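Long-range contact in dipicolinate synthase, B chain (Bacillus cereus, PDB 3MCU), which probably works with its partner subunit, DpaA, to oxidise dihydrodipicolinate to the spore compound dipicolinate, using NADP+: residues K6-F12 and A34-V40. Sequence-based numbering, arbitrary orientation.
Sequences KRIGFGF and AEVRPVV
R7 and E35 run alongside each other at the partly exposed start of one face of two parallel strands, 7-12 and 35-40. R7 NE gives a salt-bridged hydrogen bond to E35 OE1 at 2.9 Å. The oxygen sits in the guanidinium plane, but the nitrogen comes in on its syn side, 35° out of the carboxylate plane. R37 NH1 reaches E35 OE1 from the opposite face of the carboxylate, also at 2.9 Å. One oxygen thus takes two charged donors, and it lies between two guanidinium groups turned 89° apart. The shared carboxylate probably offsets the closeness of the two arginines. R7 NH2 is also hydrogen-bonded to P84 O, and R37 makes a cation-pi contact with F67. Further along, at G9, G11 and V39, the same face is buried.

The backbones are joined by a ladder of hydrogen bonds. I8 N to E35 O is short and nearly straight at 2.7 Å; F12 N to V39 O, at the far end, is long at 3.3 Å. The strands belong to a beta-alpha-beta crossover through helix 23-31, part of a mainly parallel, mixed sheet in this flavoprotein-family domain, where strand 87-94 pairs with the other edge of strand 7-12.

In contrast to the salt-bridged end, the side carrying I8, F10, F12, V36, P38 and V40 is buried and apolar. I8 CD1 meets A34 CB at 3.8 Å. F10 CB lies 4.2 Å from V36 CG1. F10 and V36 both pack on L26 of helix 23-31, while P38 and F12 pack on I61 of helix 57-65. The F12 ring turns one face to V39 O, which lies 3.8 Å above its plane.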
ATOM      1  N   LYS D   6     -18.171  25.845  19.179  1.00 32.41           N
ATOM      2  CA  LYS D   6     -17.176  24.809  18.851  1.00 30.32           C
ATOM      3  C   LYS D   6     -15.784  25.418  18.772  1.00 27.23           C
ATOM      4  O   LYS D   6     -15.633  26.553  18.345  1.00 28.71           O
ATOM      5  CB  LYS D   6     -17.503  24.142  17.517  1.00 27.58           C
ATOM      6  CG  LYS D   6     -18.804  23.409  17.470  1.00 28.05           C
ATOM      7  CD  LYS D   6     -18.845  22.289  18.491  1.00 32.53           C
ATOM      8  CE  LYS D   6     -20.255  21.701  18.597  1.00 38.08           C
ATOM      9  NZ  LYS D   6     -20.295  20.566  19.566  1.00 48.34           N
ATOM     10  N   ARG D   7     -14.766  24.670  19.178  1.00 24.31           N
ATOM     11  CA  ARG D   7     -13.392  25.112  18.971  1.00 25.57           C
ATOM     12  C   ARG D   7     -12.845  24.498  17.672  1.00 24.70           C
ATOM     13  O   ARG D   7     -12.670  23.284  17.559  1.00 23.85           O
ATOM     14  CB  ARG D   7     -12.508  24.784  20.187  1.00 26.93           C
ATOM     15  CG  ARG D   7     -11.044  25.223  20.045  1.00 26.78           C
ATOM     16  CD  ARG D   7     -10.192  24.763  21.251  1.00 26.92           C
ATOM     17  NE  ARG D   7     -10.619  25.399  22.495  1.00 29.07           N
ATOM     18  CZ  ARG D   7     -10.914  24.747  23.618  1.00 31.50           C
ATOM     19  NH1 ARG D   7     -11.292  25.425  24.690  1.00 30.45           N
ATOM     20  NH2 ARG D   7     -10.838  23.420  23.674  1.00 28.21           N
ATOM     21  N   ILE D   8     -12.589  25.347  16.687  1.00 24.36           N
ATOM     22  CA  ILE D   8     -12.273  24.878  15.352  1.00 23.76           C
ATOM     23  C   ILE D   8     -10.904  25.359  14.902  1.00 25.92           C
ATOM     24  O   ILE D   8     -10.625  26.568  14.860  1.00 28.84           O
ATOM     25  CB  ILE D   8     -13.356  25.323  14.351  1.00 26.79           C
ATOM     26  CG1 ILE D   8     -14.693  24.704  14.740  1.00 28.20           C
ATOM     27  CG2 ILE D   8     -12.991  24.936  12.909  1.00 25.03           C
ATOM     28  CD1 ILE D   8     -15.826  25.218  13.920  1.00 33.17           C
ATOM     29  N   GLY D   9     -10.048  24.403  14.568  1.00 24.68           N
ATOM     30  CA  GLY D   9      -8.728  24.709  14.057  1.00 23.30           C
ATOM     31  C   GLY D   9      -8.859  24.981  12.572  1.00 25.50           C
ATOM     32  O   GLY D   9      -9.671  24.362  11.882  1.00 23.23           O
ATOM     33  N   PHE D  10      -8.078  25.925  12.081  1.00 24.66           N
ATOM     34  CA  PHE D  10      -8.095  26.238  10.671  1.00 28.11           C
ATOM     35  C   PHE D  10      -6.659  26.365  10.192  1.00 28.06           C
ATOM     36  O   PHE D  10      -5.949  27.327  10.527  1.00 27.91           O
ATOM     37  CB  PHE D  10      -8.887  27.522  10.395  1.00 30.27           C
ATOM     38  CG  PHE D  10      -9.411  27.611   8.992  1.00 30.92           C
ATOM     39  CD1 PHE D  10     -10.766  27.496   8.735  1.00 36.10           C
ATOM     40  CD2 PHE D  10      -8.549  27.787   7.927  1.00 32.07           C
ATOM     41  CE1 PHE D  10     -11.249  27.564   7.434  1.00 34.08           C
ATOM     42  CE2 PHE D  10      -9.026  27.857   6.631  1.00 36.95           C
ATOM     43  CZ  PHE D  10     -10.377  27.741   6.387  1.00 37.38           C
ATOM     44  N   GLY D  11      -6.227  25.362   9.439  1.00 25.21           N
ATOM     45  CA  GLY D  11      -4.866  25.316   8.938  1.00 29.15           C
ATOM     46  C   GLY D  11      -4.867  25.523   7.443  1.00 31.16           C
ATOM     47  O   GLY D  11      -5.866  25.263   6.765  1.00 30.48           O
ATOM     48  N   PHE D  12      -3.761  26.028   6.924  1.00 34.83           N
ATOM     49  CA  PHE D  12      -3.649  26.208   5.487  1.00 39.00           C
ATOM     50  C   PHE D  12      -2.238  25.944   5.037  1.00 40.55           C
ATOM     51  O   PHE D  12      -1.280  26.258   5.736  1.00 43.11           O
ATOM     52  CB  PHE D  12      -4.141  27.589   5.043  1.00 45.64           C
ATOM     53  CG  PHE D  12      -4.039  28.631   6.101  1.00 44.82           C
ATOM     54  CD1 PHE D  12      -2.938  29.460   6.165  1.00 51.88           C
ATOM     55  CD2 PHE D  12      -5.043  28.779   7.040  1.00 43.21           C
ATOM     56  CE1 PHE D  12      -2.839  30.424   7.143  1.00 54.74           C
ATOM     57  CE2 PHE D  12      -4.955  29.741   8.036  1.00 44.07           C
ATOM     58  CZ  PHE D  12      -3.850  30.564   8.087  1.00 51.74           C
ATOM     59  N   ALA D  34     -18.225  30.244  16.384  1.00 37.16           N
ATOM     60  CA  ALA D  34     -17.141  29.312  16.663  1.00 33.90           C
ATOM     61  C   ALA D  34     -15.918  30.035  17.210  1.00 32.79           C
ATOM     62  O   ALA D  34     -15.695  31.205  16.936  1.00 35.23           O
ATOM     63  CB  ALA D  34     -16.788  28.529  15.421  1.00 30.66           C
ATOM     64  N   GLU D  35     -15.136  29.326  18.004  1.00 32.24           N
ATOM     65  CA  GLU D  35     -13.826  29.799  18.405  1.00 32.16           C
ATOM     66  C   GLU D  35     -12.818  29.240  17.397  1.00 32.06           C
ATOM     67  O   GLU D  35     -12.678  28.026  17.257  1.00 30.86           O
ATOM     68  CB  GLU D  35     -13.536  29.313  19.825  1.00 30.55           C
ATOM     69  CG  GLU D  35     -12.173  29.669  20.374  1.00 34.03           C
ATOM     70  CD  GLU D  35     -11.899  28.978  21.711  1.00 34.75           C
ATOM     71  OE1 GLU D  35     -10.959  28.156  21.788  1.00 31.09           O
ATOM     72  OE2 GLU D  35     -12.640  29.247  22.678  1.00 36.16           O
ATOM     73  N   VAL D  36     -12.126  30.123  16.690  1.00 31.95           N
ATOM     74  CA  VAL D  36     -11.239  29.711  15.603  1.00 32.02           C
ATOM     75  C   VAL D  36      -9.748  29.839  15.934  1.00 32.52           C
ATOM     76  O   VAL D  36      -9.279  30.938  16.216  1.00 34.95           O
ATOM     77  CB  VAL D  36     -11.541  30.546  14.357  1.00 32.65           C
ATOM     78  CG1 VAL D  36     -10.688  30.103  13.176  1.00 33.98           C
ATOM     79  CG2 VAL D  36     -13.000  30.433  14.028  1.00 35.03           C
ATOM     80  N   ARG D  37      -9.010  28.719  15.902  1.00 29.26           N
ATOM     81  CA  ARG D  37      -7.563  28.748  16.139  1.00 29.82           C
ATOM     82  C   ARG D  37      -6.791  28.534  14.845  1.00 29.73           C
ATOM     83  O   ARG D  37      -6.748  27.418  14.320  1.00 28.91           O
ATOM     84  CB  ARG D  37      -7.111  27.689  17.166  1.00 30.57           C
ATOM     85  CG  ARG D  37      -8.153  27.231  18.179  1.00 32.47           C
ATOM     86  CD  ARG D  37      -8.296  28.116  19.422  1.00 35.23           C
ATOM     87  NE  ARG D  37      -7.074  28.238  20.215  1.00 39.80           N
ATOM     88  CZ  ARG D  37      -7.026  28.411  21.537  1.00 32.37           C
ATOM     89  NH1 ARG D  37      -8.131  28.449  22.272  1.00 30.77           N
ATOM     90  NH2 ARG D  37      -5.850  28.540  22.125  1.00 32.90           N
ATOM     91  N   PRO D  38      -6.169  29.597  14.328  1.00 31.84           N
ATOM     92  CA  PRO D  38      -5.426  29.476  13.063  1.00 33.31           C
ATOM     93  C   PRO D  38      -4.125  28.692  13.215  1.00 31.54           C
ATOM     94  O   PRO D  38      -3.418  28.826  14.212  1.00 29.70           O
ATOM     95  CB  PRO D  38      -5.115  30.932  12.684  1.00 34.35           C
ATOM     96  CG  PRO D  38      -5.982  31.773  13.572  1.00 36.47           C
ATOM     97  CD  PRO D  38      -6.185  30.981  14.826  1.00 33.42           C
ATOM     98  N   VAL D  39      -3.825  27.882  12.208  1.00 31.31           N
ATOM     99  CA  VAL D  39      -2.578  27.136  12.152  1.00 31.03           C
ATOM    100  C   VAL D  39      -1.929  27.377  10.789  1.00 34.57           C
ATOM    101  O   VAL D  39      -2.540  27.135   9.745  1.00 30.03           O
ATOM    102  CB  VAL D  39      -2.833  25.626  12.356  1.00 28.66           C
ATOM    103  CG1 VAL D  39      -1.520  24.863  12.479  1.00 30.23           C
ATOM    104  CG2 VAL D  39      -3.694  25.402  13.588  1.00 30.39           C
ATOM    105  N   VAL D  40      -0.705  27.887  10.799  1.00 36.58           N
ATOM    106  CA  VAL D  40       0.005  28.142   9.548  1.00 42.84           C
ATOM    107  C   VAL D  40       1.214  27.229   9.415  1.00 43.98           C
ATOM    108  O   VAL D  40       2.024  27.107  10.341  1.00 45.80           O
ATOM    109  CB  VAL D  40       0.459  29.613   9.421  1.00 45.41           C
ATOM    110  CG1 VAL D  40      -0.739  30.526   9.411  1.00 48.97           C
ATOM    111  CG2 VAL D  40       1.381  29.988  10.564  1.00 47.77           C
TER